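Local coordinates for protein histidine acid phosphatase (Bifidobacterium longum subsp. infantis, PDB 6RXE) that probably hydrolyses phosphate esters of inositol polyphosphates, including inositol hexakisphosphate, and of 2,3-bisphosphoglycerate as a histidine acid phosphatase of the MINPP1 subfamily, at residues K13-A18 against I314-H319; M60-T65 against E252-L257; T187-K192 against F397-T402; A227-G232 against A421-V426. One frame throughout, in Å; residues are numbered along the deposited sequence.

Contact 1: residues K13-A18 against I314-H319; sequences KQPYVA and IAADMH. With IHS (D-myo-inositol-hexasulphate), chain C.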
# COMPACT_ATOMS: atom_id res chain seq x y z
N LYS A 13 5.09 1.05 -5.55
CA LYS A 13 4.21 1.21 -6.70
C LYS A 13 4.33 0.05 -7.68
O LYS A 13 3.81 0.13 -8.79
CB LYS A 13 4.46 2.55 -7.40
CG LYS A 13 3.83 3.73 -6.66
CD LYS A 13 4.66 4.06 -5.41
CE LYS A 13 4.01 5.06 -4.50
NZ LYS A 13 4.61 4.95 -3.14
N GLN A 14 4.98 -1.03 -7.27
CA GLN A 14 5.03 -2.26 -8.04
C GLN A 14 3.62 -2.78 -8.32
O GLN A 14 2.86 -3.02 -7.37
CB GLN A 14 5.83 -3.31 -7.28
CG GLN A 14 5.76 -4.71 -7.87
CD GLN A 14 6.42 -4.80 -9.23
OE1 GLN A 14 7.52 -4.30 -9.42
NE2 GLN A 14 5.73 -5.43 -10.18
N PRO A 15 3.24 -2.96 -9.59
CA PRO A 15 1.95 -3.60 -9.88
C PRO A 15 1.92 -5.02 -9.35
O PRO A 15 2.96 -5.68 -9.18
CB PRO A 15 1.87 -3.57 -11.41
CG PRO A 15 2.82 -2.48 -11.82
CD PRO A 15 3.93 -2.54 -10.82
N TYR A 16 0.71 -5.51 -9.10
CA TYR A 16 0.54 -6.84 -8.53
C TYR A 16 1.05 -7.91 -9.48
O TYR A 16 0.81 -7.85 -10.69
CB TYR A 16 -0.94 -7.08 -8.21
CG TYR A 16 -1.20 -8.30 -7.37
CD1 TYR A 16 -0.73 -8.38 -6.07
CD2 TYR A 16 -1.93 -9.37 -7.87
CE1 TYR A 16 -0.97 -9.49 -5.29
CE2 TYR A 16 -2.19 -10.49 -7.09
CZ TYR A 16 -1.70 -10.54 -5.81
OH TYR A 16 -1.94 -11.64 -5.02
N VAL A 17 1.73 -8.91 -8.93
CA VAL A 17 2.17 -10.08 -9.68
C VAL A 17 1.25 -11.23 -9.29
O VAL A 17 1.39 -11.81 -8.21
CB VAL A 17 3.64 -10.41 -9.40
CG1 VAL A 17 4.07 -11.61 -10.24
CG2 VAL A 17 4.52 -9.21 -9.68
N ALA A 18 0.31 -11.56 -10.17
CA ALA A 18 -0.65 -12.62 -9.89
C ALA A 18 0.03 -13.99 -9.92
O ALA A 18 1.00 -14.19 -10.65
CB ALA A 18 -1.79 -12.58 -10.91
N ILE A 314 5.02 5.50 -10.81
CA ILE A 314 3.56 5.47 -10.93
C ILE A 314 3.16 5.19 -12.37
O ILE A 314 2.07 4.65 -12.61
CB ILE A 314 2.93 6.78 -10.42
CG1 ILE A 314 1.44 6.57 -10.14
CG2 ILE A 314 3.10 7.91 -11.45
CD1 ILE A 314 1.17 5.57 -9.04
N ALA A 315 4.01 5.54 -13.35
CA ALA A 315 3.68 5.21 -14.73
C ALA A 315 3.51 3.71 -14.94
O ALA A 315 2.75 3.29 -15.82
CB ALA A 315 4.77 5.76 -15.67
N ALA A 316 4.18 2.89 -14.13
CA ALA A 316 4.01 1.44 -14.23
C ALA A 316 2.60 0.99 -13.85
O ALA A 316 2.20 -0.12 -14.22
CB ALA A 316 5.03 0.74 -13.33
N ASP A 317 1.85 1.82 -13.13
CA ASP A 317 0.48 1.52 -12.73
C ASP A 317 -0.55 2.22 -13.60
O ASP A 317 -1.75 2.16 -13.29
CB ASP A 317 0.26 1.91 -11.27
CG ASP A 317 1.12 1.13 -10.32
OD1 ASP A 317 0.90 -0.09 -10.18
OD2 ASP A 317 2.02 1.75 -9.73
N MET A 318 -0.12 2.89 -14.66
CA MET A 318 -1.02 3.70 -15.47
C MET A 318 -0.98 3.30 -16.94
O MET A 318 -1.18 4.15 -17.82
CB MET A 318 -0.68 5.18 -15.30
CG MET A 318 -0.97 5.71 -13.91
SD MET A 318 -0.81 7.50 -13.83
CE MET A 318 -2.33 8.00 -14.64
N HIS A 319 -0.72 2.02 -17.21
CA HIS A 319 -0.59 1.54 -18.59
C HIS A 319 -1.81 1.91 -19.43
O HIS A 319 -1.68 2.49 -20.51
CB HIS A 319 -0.41 0.02 -18.61
CG HIS A 319 0.90 -0.45 -18.05
ND1 HIS A 319 2.01 0.35 -17.98
CD2 HIS A 319 1.28 -1.66 -17.58
CE1 HIS A 319 3.02 -0.33 -17.47
NE2 HIS A 319 2.60 -1.56 -17.21
C1 IHS C . 0.94 8.58 1.02
O1 IHS C . 1.49 9.88 0.87
S1 IHS C . 2.68 10.20 1.74
C2 IHS C . 1.41 7.73 -0.13
O2 IHS C . 3.66 9.09 1.72
S2 IHS C . 2.08 8.77 -2.38
C3 IHS C . 0.82 6.32 -0.02
O3 IHS C . 3.31 11.49 1.31
S3 IHS C . 2.42 4.65 -0.96
C4 IHS C . -0.70 6.32 0.08
O4 IHS C . 2.24 10.55 3.16
S4 IHS C . -1.99 4.18 -0.57
C5 IHS C . -1.22 7.29 1.13
S5 IHS C . -3.54 7.00 2.15
C6 IHS C . -0.59 8.67 1.04
S6 IHS C . -1.71 10.71 1.88
O12 IHS C . 1.00 8.35 -1.35
O13 IHS C . 1.21 5.56 -1.13
O14 IHS C . -1.14 4.96 0.44
O15 IHS C . -2.65 7.43 0.96
O16 IHS C . -1.01 9.41 2.15
O22 IHS C . 3.38 9.18 -1.74
O23 IHS C . 3.71 5.47 -0.93
O24 IHS C . -1.85 2.69 -0.29
O25 IHS C . -3.62 8.08 3.19
O26 IHS C . -3.12 10.48 1.38
O32 IHS C . 1.54 9.88 -3.26
O33 IHS C . 2.30 3.80 0.28
O34 IHS C . -1.61 4.48 -2.01
O35 IHS C . -3.09 5.71 2.73
O36 IHS C . -0.93 11.58 0.91
O42 IHS C . 2.53 7.59 -3.20
O43 IHS C . 2.46 3.61 -2.07
O44 IHS C . -3.42 4.63 -0.55
O45 IHS C . -4.96 6.91 1.73
O46 IHS C . -1.71 11.57 3.12

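Contact 2: residues M60-T65 against E252-L257; sequences MRMAET and EFLAKL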
# COMPACT_ATOMS: atom_id res chain seq x y z
N MET A 60 6.33 20.58 -12.21
CA MET A 60 5.92 21.58 -13.19
C MET A 60 6.28 22.99 -12.73
O MET A 60 6.64 23.84 -13.55
CB MET A 60 4.42 21.47 -13.48
CG MET A 60 3.94 22.39 -14.60
SD MET A 60 4.79 22.10 -16.18
CE MET A 60 4.19 23.48 -17.15
N ARG A 61 6.20 23.25 -11.42
CA ARG A 61 6.63 24.56 -10.92
C ARG A 61 8.13 24.75 -11.14
O ARG A 61 8.59 25.81 -11.61
CB ARG A 61 6.29 24.71 -9.44
CG ARG A 61 4.81 24.51 -9.09
CD ARG A 61 3.94 25.67 -9.56
NE ARG A 61 3.48 25.53 -10.94
CZ ARG A 61 2.59 24.64 -11.36
NH1 ARG A 61 2.05 23.78 -10.51
NH2 ARG A 61 2.24 24.59 -12.65
N MET A 62 8.91 23.71 -10.82
CA MET A 62 10.34 23.73 -11.11
C MET A 62 10.60 23.97 -12.60
O MET A 62 11.51 24.74 -12.96
CB MET A 62 10.96 22.40 -10.67
CG MET A 62 12.45 22.31 -10.87
SD MET A 62 13.09 20.73 -10.27
CE MET A 62 14.85 20.96 -10.52
N ALA A 63 9.82 23.33 -13.46
CA ALA A 63 10.00 23.49 -14.91
C ALA A 63 9.69 24.91 -15.35
O ALA A 63 10.39 25.46 -16.22
CB ALA A 63 9.10 22.49 -15.65
N GLU A 64 8.64 25.52 -14.80
CA GLU A 64 8.33 26.91 -15.15
C GLU A 64 9.48 27.84 -14.77
O GLU A 64 9.85 28.72 -15.55
CB GLU A 64 7.04 27.34 -14.47
CG GLU A 64 5.80 26.66 -15.03
CD GLU A 64 4.61 26.73 -14.11
OE1 GLU A 64 4.75 27.19 -12.95
OE2 GLU A 64 3.52 26.30 -14.53
N THR A 65 10.06 27.64 -13.58
CA THR A 65 11.20 28.47 -13.20
C THR A 65 12.40 28.23 -14.10
O THR A 65 13.11 29.17 -14.47
CB THR A 65 11.57 28.24 -11.74
OG1 THR A 65 10.45 28.55 -10.90
CG2 THR A 65 12.74 29.12 -11.34
N GLU A 252 24.09 25.28 -13.43
CA GLU A 252 23.82 26.50 -12.67
C GLU A 252 22.49 26.41 -11.94
O GLU A 252 22.39 26.74 -10.75
CB GLU A 252 23.83 27.72 -13.59
CG GLU A 252 23.45 29.01 -12.90
CD GLU A 252 23.00 30.08 -13.88
OE1 GLU A 252 22.76 29.74 -15.06
OE2 GLU A 252 22.90 31.26 -13.47
N PHE A 253 21.45 25.96 -12.65
CA PHE A 253 20.13 25.81 -12.05
C PHE A 253 20.18 24.85 -10.86
O PHE A 253 19.65 25.15 -9.78
CB PHE A 253 19.15 25.31 -13.11
CG PHE A 253 17.72 25.41 -12.71
CD1 PHE A 253 17.02 26.59 -12.86
CD2 PHE A 253 17.06 24.30 -12.20
CE1 PHE A 253 15.69 26.68 -12.48
CE2 PHE A 253 15.73 24.38 -11.83
CZ PHE A 253 15.04 25.57 -11.98
N LEU A 254 20.83 23.70 -11.03
CA LEU A 254 20.83 22.69 -9.98
C LEU A 254 21.69 23.11 -8.80
O LEU A 254 21.35 22.84 -7.64
CB LEU A 254 21.30 21.35 -10.56
CG LEU A 254 20.40 20.74 -11.63
CD1 LEU A 254 21.08 19.55 -12.31
CD2 LEU A 254 19.06 20.32 -11.04
N ALA A 255 22.81 23.80 -9.06
CA ALA A 255 23.62 24.32 -7.96
C ALA A 255 22.84 25.38 -7.18
O ALA A 255 22.93 25.44 -5.95
CB ALA A 255 24.93 24.89 -8.48
N LYS A 256 22.07 26.21 -7.89
CA LYS A 256 21.22 27.19 -7.22
C LYS A 256 20.18 26.50 -6.35
O LYS A 256 19.91 26.94 -5.23
CB LYS A 256 20.54 28.08 -8.25
CG LYS A 256 21.41 29.23 -8.76
CD LYS A 256 20.55 30.28 -9.46
CE LYS A 256 21.37 31.51 -9.81
NZ LYS A 256 20.56 32.53 -10.53
N LEU A 257 19.58 25.42 -6.86
CA LEU A 257 18.64 24.65 -6.05
C LEU A 257 19.32 24.11 -4.79
O LEU A 257 18.77 24.19 -3.69
CB LEU A 257 18.04 23.50 -6.86
CG LEU A 257 17.24 22.44 -6.09
CD1 LEU A 257 16.08 23.07 -5.32
CD2 LEU A 257 16.74 21.34 -7.01

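Contact 3: residues T187-K192 against F397-T402; sequences TLYFHK and FAHAET. With IHS (D-myo-inositol-hexasulphate), chain C.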
# COMPACT_ATOMS: atom_id res chain seq x y z
N THR A 187 -10.24 -0.43 11.56
CA THR A 187 -9.37 -1.54 11.20
C THR A 187 -8.69 -1.37 9.84
O THR A 187 -7.73 -2.09 9.56
CB THR A 187 -10.14 -2.86 11.20
OG1 THR A 187 -11.12 -2.85 10.15
CG2 THR A 187 -10.83 -3.09 12.54
N LEU A 188 -9.15 -0.44 9.01
CA LEU A 188 -8.61 -0.27 7.66
C LEU A 188 -8.04 1.12 7.41
O LEU A 188 -7.63 1.41 6.28
CB LEU A 188 -9.69 -0.57 6.62
CG LEU A 188 -10.30 -1.97 6.69
CD1 LEU A 188 -11.42 -2.13 5.67
CD2 LEU A 188 -9.21 -3.01 6.48
N TYR A 189 -8.01 1.99 8.43
CA TYR A 189 -7.44 3.32 8.31
C TYR A 189 -6.98 3.80 9.68
O TYR A 189 -7.21 4.95 10.07
CB TYR A 189 -8.44 4.31 7.70
CG TYR A 189 -7.81 5.41 6.86
CD1 TYR A 189 -7.28 5.13 5.61
CD2 TYR A 189 -7.75 6.72 7.32
CE1 TYR A 189 -6.70 6.12 4.83
CE2 TYR A 189 -7.18 7.72 6.55
CZ TYR A 189 -6.66 7.42 5.31
OH TYR A 189 -6.08 8.41 4.54
N PHE A 190 -6.32 2.91 10.42
CA PHE A 190 -5.98 3.14 11.82
C PHE A 190 -4.78 4.05 12.02
O PHE A 190 -4.42 4.34 13.16
CB PHE A 190 -5.73 1.79 12.50
CG PHE A 190 -4.84 0.86 11.72
CD1 PHE A 190 -3.53 1.20 11.42
CD2 PHE A 190 -5.33 -0.35 11.26
CE1 PHE A 190 -2.72 0.35 10.69
CE2 PHE A 190 -4.52 -1.21 10.53
CZ PHE A 190 -3.21 -0.85 10.25
N HIS A 191 -4.14 4.52 10.94
CA HIS A 191 -2.93 5.32 11.05
C HIS A 191 -3.19 6.82 11.11
O HIS A 191 -2.24 7.58 11.35
CB HIS A 191 -1.99 5.02 9.88
CG HIS A 191 -2.58 5.32 8.54
ND1 HIS A 191 -3.63 4.59 8.02
CD2 HIS A 191 -2.28 6.26 7.62
CE1 HIS A 191 -3.94 5.08 6.83
NE2 HIS A 191 -3.14 6.09 6.57
N LYS A 192 -4.42 7.26 10.90
CA LYS A 192 -4.75 8.68 10.92
C LYS A 192 -6.01 8.92 11.74
O LYS A 192 -6.91 8.07 11.78
CB LYS A 192 -4.96 9.24 9.51
CG LYS A 192 -3.69 9.42 8.69
CD LYS A 192 -4.03 9.82 7.27
CE LYS A 192 -2.79 10.05 6.43
NZ LYS A 192 -3.12 10.29 4.99
N PHE A 397 -10.69 -4.10 2.19
CA PHE A 397 -9.91 -3.38 1.19
C PHE A 397 -9.43 -2.07 1.79
O PHE A 397 -10.22 -1.28 2.32
CB PHE A 397 -10.75 -3.18 -0.08
CG PHE A 397 -11.18 -4.48 -0.70
CD1 PHE A 397 -12.33 -5.13 -0.26
CD2 PHE A 397 -10.41 -5.08 -1.68
CE1 PHE A 397 -12.70 -6.34 -0.81
CE2 PHE A 397 -10.78 -6.29 -2.24
CZ PHE A 397 -11.93 -6.92 -1.80
N ALA A 398 -8.11 -1.85 1.71
CA ALA A 398 -7.45 -0.77 2.43
C ALA A 398 -6.20 -0.28 1.69
O ALA A 398 -6.25 -0.04 0.48
CB ALA A 398 -7.07 -1.22 3.84
N HIS A 399 -5.08 -0.13 2.40
CA HIS A 399 -4.00 0.72 1.93
C HIS A 399 -2.64 0.12 2.26
O HIS A 399 -2.52 -0.82 3.06
CB HIS A 399 -4.11 2.12 2.55
CG HIS A 399 -5.43 2.77 2.31
ND1 HIS A 399 -5.68 3.57 1.22
CD2 HIS A 399 -6.60 2.71 3.00
CE1 HIS A 399 -6.93 3.99 1.25
NE2 HIS A 399 -7.51 3.49 2.32
N ALA A 400 -1.61 0.68 1.63
CA ALA A 400 -0.24 0.35 2.00
C ALA A 400 0.04 0.73 3.44
O ALA A 400 0.78 0.03 4.15
CB ALA A 400 0.74 1.06 1.06
N GLU A 401 -0.54 1.84 3.90
CA GLU A 401 -0.42 2.24 5.30
C GLU A 401 -1.11 1.26 6.24
O GLU A 401 -0.86 1.31 7.45
CB GLU A 401 -1.02 3.63 5.53
CG GLU A 401 -0.77 4.64 4.43
CD GLU A 401 0.67 5.03 4.29
OE1 GLU A 401 1.42 4.86 5.28
OE2 GLU A 401 1.06 5.52 3.21
N THR A 402 -2.00 0.41 5.71
CA THR A 402 -2.59 -0.67 6.48
C THR A 402 -1.72 -1.92 6.44
O THR A 402 -1.52 -2.57 7.48
CB THR A 402 -3.99 -1.00 5.94
OG1 THR A 402 -4.66 0.19 5.53
CG2 THR A 402 -4.84 -1.71 7.00
C1 IHS C . 0.94 8.58 1.02
O1 IHS C . 1.49 9.88 0.87
S1 IHS C . 2.68 10.20 1.74
C2 IHS C . 1.41 7.73 -0.13
O2 IHS C . 3.66 9.09 1.72
S2 IHS C . 2.08 8.77 -2.38
C3 IHS C . 0.82 6.32 -0.02
O3 IHS C . 3.31 11.49 1.31
S3 IHS C . 2.42 4.65 -0.96
C4 IHS C . -0.70 6.32 0.08
O4 IHS C . 2.24 10.55 3.16
S4 IHS C . -1.99 4.18 -0.57
C5 IHS C . -1.22 7.29 1.13
S5 IHS C . -3.54 7.00 2.15
C6 IHS C . -0.59 8.67 1.04
S6 IHS C . -1.71 10.71 1.88
O12 IHS C . 1.00 8.35 -1.35
O13 IHS C . 1.21 5.56 -1.13
O14 IHS C . -1.14 4.96 0.44
O15 IHS C . -2.65 7.43 0.96
O16 IHS C . -1.01 9.41 2.15
O22 IHS C . 3.38 9.18 -1.74
O23 IHS C . 3.71 5.47 -0.93
O24 IHS C . -1.85 2.69 -0.29
O25 IHS C . -3.62 8.08 3.19
O26 IHS C . -3.12 10.48 1.38
O32 IHS C . 1.54 9.88 -3.26
O33 IHS C . 2.30 3.80 0.28
O34 IHS C . -1.61 4.48 -2.01
O35 IHS C . -3.09 5.71 2.73
O36 IHS C . -0.93 11.58 0.91
O42 IHS C . 2.53 7.59 -3.20
O43 IHS C . 2.46 3.61 -2.07
O44 IHS C . -3.42 4.63 -0.55
O45 IHS C . -4.96 6.91 1.73
O46 IHS C . -1.71 11.57 3.12
O HOH W 1 -4.47 1.81 8.21

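Contact 4: residues A227-G232 against A421-V426; sequences AEKTIG and ASTTDV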
# COMPACT_ATOMS: atom_id res chain seq x y z
N ALA A 227 18.09 8.65 11.05
CA ALA A 227 18.35 7.67 10.01
C ALA A 227 17.94 8.21 8.64
O ALA A 227 18.65 8.02 7.65
CB ALA A 227 17.62 6.36 10.31
N GLU A 228 16.80 8.91 8.58
CA GLU A 228 16.34 9.44 7.31
C GLU A 228 17.26 10.56 6.81
O GLU A 228 17.49 10.67 5.60
CB GLU A 228 14.90 9.93 7.44
CG GLU A 228 13.91 8.77 7.49
CD GLU A 228 12.47 9.23 7.65
OE1 GLU A 228 12.25 10.44 7.88
OE2 GLU A 228 11.57 8.37 7.55
N LYS A 229 17.79 11.38 7.72
CA LYS A 229 18.79 12.36 7.34
C LYS A 229 20.02 11.67 6.77
O LYS A 229 20.55 12.07 5.72
CB LYS A 229 19.17 13.24 8.54
CG LYS A 229 20.55 13.94 8.47
CD LYS A 229 21.70 13.07 9.02
CE LYS A 229 21.31 12.43 10.34
NZ LYS A 229 22.44 11.75 11.05
N THR A 230 20.48 10.61 7.45
CA THR A 230 21.66 9.88 7.00
C THR A 230 21.47 9.37 5.58
O THR A 230 22.37 9.50 4.73
CB THR A 230 21.96 8.72 7.95
OG1 THR A 230 22.38 9.24 9.22
CG2 THR A 230 23.06 7.83 7.39
N ILE A 231 20.30 8.81 5.29
CA ILE A 231 20.06 8.24 3.97
C ILE A 231 19.89 9.35 2.93
O ILE A 231 20.40 9.25 1.81
CB ILE A 231 18.86 7.29 4.01
CG1 ILE A 231 19.25 6.04 4.79
CG2 ILE A 231 18.38 6.94 2.62
CD1 ILE A 231 18.13 5.10 5.07
N GLY A 232 19.20 10.43 3.29
CA GLY A 232 19.07 11.55 2.37
C GLY A 232 20.39 12.24 2.07
O GLY A 232 20.58 12.75 0.97
N ALA A 421 19.24 0.10 16.39
CA ALA A 421 18.94 1.34 17.11
C ALA A 421 20.11 2.29 16.89
O ALA A 421 21.02 2.43 17.71
CB ALA A 421 18.69 1.08 18.59
N SER A 422 20.09 2.94 15.73
CA SER A 422 21.22 3.74 15.26
C SER A 422 20.74 4.65 14.14
O SER A 422 19.81 4.32 13.41
CB SER A 422 22.36 2.84 14.76
OG SER A 422 23.41 3.61 14.20
N THR A 423 21.39 5.80 14.03
CA THR A 423 21.13 6.72 12.93
C THR A 423 22.22 6.67 11.86
O THR A 423 22.10 7.35 10.84
CB THR A 423 20.99 8.14 13.46
OG1 THR A 423 22.20 8.50 14.16
CG2 THR A 423 19.81 8.23 14.43
N THR A 424 23.26 5.87 12.07
CA THR A 424 24.35 5.68 11.12
C THR A 424 24.44 4.25 10.61
O THR A 424 24.74 4.04 9.42
CB THR A 424 25.69 6.07 11.76
OG1 THR A 424 25.84 5.41 13.02
CG2 THR A 424 25.77 7.59 11.97
N ASP A 425 24.21 3.26 11.47
CA ASP A 425 24.10 1.86 11.06
C ASP A 425 22.63 1.61 10.70
O ASP A 425 21.85 1.08 11.49
CB ASP A 425 24.58 0.93 12.16
CG ASP A 425 24.64 -0.52 11.73
OD1 ASP A 425 24.50 -0.78 10.51
OD2 ASP A 425 24.82 -1.40 12.60
N VAL A 426 22.27 2.00 9.49
CA VAL A 426 20.87 2.17 9.11
C VAL A 426 20.40 1.02 8.24
O VAL A 426 21.19 0.21 7.75
CB VAL A 426 20.64 3.52 8.39
CG1 VAL A 426 20.96 4.68 9.31
CG2 VAL A 426 21.47 3.57 7.10

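Contact 1: residues K13-A18 against I314-H319
At the wall of the inositol-phosphate pocket, Lys13 and Pro15 of the N-terminal loop lie against Ile314, Ala316 and Asp317, where helix 301-315 gives way to a turn. Lys13 does two jobs. The base of its side chain stays on the protein: CG rests on CD1 of Ile314 at 4.0 Å, while the Asp317 carboxylate runs across the lysine at about a right angle, with OD2 3.5 Å from Lys13 CB. The closest approach of the contact is that of Asp317 OD2 to the backbone O of Lys13, 2.6 Å. A bend at chi2 (75°) then carries the rest of the lysine away from Ile314 toward the bound inositol hexasulphate, where NZ donates a hydrogen bond of 2.8 Å to sulfate oxygen O43 and CE lies 3.2 Å from O42. The type I beta turn from Ala315 to Met318 brings Asp317 to this position. OD1 of Asp317 is hydrogen-bonded to Ser47, which sits inside the RHGxR signature sequence of histidine phosphatases, so the carboxylate lies between the N-terminal loop and that motif. Pro15 packs on the turn itself: its CG is 3.4 Å from the carbonyl O of Ala316 and also touches OD1 of Asp317. Helix 102-118 meets Pro15 too, through Gln107, and Gln103 of the same helix hydrogen-bonds the Ala316 carbonyl.

Contact 2: residues M60-T65 against E252-L257
Met62 and Phe253 make the close part of this contact, bridging two helices that otherwise stand well apart. The axes of 60-65 and 252-257 come no nearer than 12.4 Å and run at 124° to each other, so side chains span the gap, and the Phe253 ring goes far enough to touch the backbone of 60-65, its CZ lying 3.8 Å from Met62 O. Met62 is fully stretched: CG is turned opposite the backbone N (chi1 -178°) and the chain stays extended beyond it, which drives the terminal methyl across to the other helix. There CE lies 3.8 Å from CE2 of Phe253 and also meets the CD2 methyls of Leu257 and, less closely, Leu254. Partway back along the chain, Met62 CG sits at the edge of the Phe253 ring, in its plane, 4.0 Å from CE2. This is apolar helix-to-helix packing in the helical part of the histidine phosphatase fold, and its core is extended by Phe249 and Tyr262, whose rings meet that of Phe253, and by Trp264, which touches both Met62 and Leu257. Leu254 reaches on toward Glu301 and His242, which bind zinc together. Toward the surface the fit is looser. Thr65, partly exposed, meets the ring tip with its methyl CG2 and its backbone C, both 4.0 Å from Phe253 CE1, and its hydroxyl is taken by Trp264 NE1. On helix 252-257, Glu252 and Ala255 are exposed and lie away from the contact.

Contact 3: residues T187-K192 against F397-T402
His191 lays one face of its imidazole over the CB methylene of Glu401, a CH-pi contact in which CB stands 3.4 Å from the ring centroid and almost on the ring normal. The two side chains cross at about a right angle, and the glutamate then bends at chi2 (-66°) toward the inositol hexasulphate, bringing OE2 to 3.3 Å from its ring carbon C3. Tyr189 offers an edge to the face of His399 in an offset edge-to-face pair, planes 71° apart, with Tyr189 CD1 3.6 Å from CD2 of the histidine. His399, Ala400 and Glu401 form the HAE tripeptide of MINPP-type phosphatases, set where strand 391-398 leads into helix 400-410. The residues flanking the tripeptide pack apolarly: Leu188 CD2 on Ala398 CB at 3.8 Å, Phe190 CE2 on the Thr402 methyl CG2 at 3.6 Å. A water joins His191 ND1 to Thr402 OG1, whereas His191 NE2 is buried without a polar partner. The ligand is held from both segments: Lys192 NZ donates to O46 (2.7 Å), and His399 ND1 to O44. The orientation of the His399 ring is fixed at both ends, since its NE2 is hydrogen-bonded to Ser138. Ala400 N, at the start of the helix, gives a nearly straight 2.8 Å bond to O24; donors and a helix N-terminus gathered here would probably favour an anionic phosphate.

Contact 4: residues A227-G232 against A421-V426
The loop 421-426 passes close alongside helix 222-232, its backbone nearest at Ala227 and Thr423, whose CA atoms are 4.1 Å apart. Thr423 CB lies 3.8 Å from the backbone N of Ala227. One turn further on, Thr230 holds the loop by its hydroxyl: OG1 lies 2.5 Å from the carbonyl O of Thr423 and approaches nearly along the C=O axis (160°). With OG1 turned beside its own backbone N (chi1 -68°), its single proton faces two carbonyl oxygens, Thr423 O across the contact and Gly226 O a turn back in its own helix, which must share or compete for it, while Lys229 NZ donates to the hydroxyl oxygen at 3.1 Å. Val426 supplies the apolar half. Its CG1 rests on Ala227 CB at 3.9 Å and its CG2 on Ile231 CG1 at 4.0 Å, while Tyr355 of helix 339-357 touches both Val426 and Ala227. Within the loop, Ser422 OG accepts the backbone N-H groups of Thr424 and Asp425, an ST turn and an ST motif sharing one oxygen, which shapes the chain around the Thr423 carbonyl. The CB of Glu228 points away from the loop, and this residue binds zinc together with Glu352 and Glu356 of helix 339-357. The helix thus presents a hydroxyl and aliphatic groups to the loop and a metal-binding carboxylate away from it, so loop attachment and zinc binding draw on different side chains.

In the fold
Contacts 1 and 3 approach the inositol hexasulphate from different parts of the fold, their centres 20 Å apart, and together supply lysines to its sulfates. Contact 3 stands at the end of strand 391-398 in the mixed sheet; contact 2 joins two helices and contact 4 a helix to a loop, 36 and 26 Å from it between centres. Helix 301-315 links two of them, its last turn entering contact 1 while Ala304 touches Met62 of contact 2. Along the chain the first segments come in the order 1, 2, 3, 4 and the second in the order 2, 1, 3, 4, so distant sequence segments interlace, bringing the N-terminal loop and the HAE segment to one pocket.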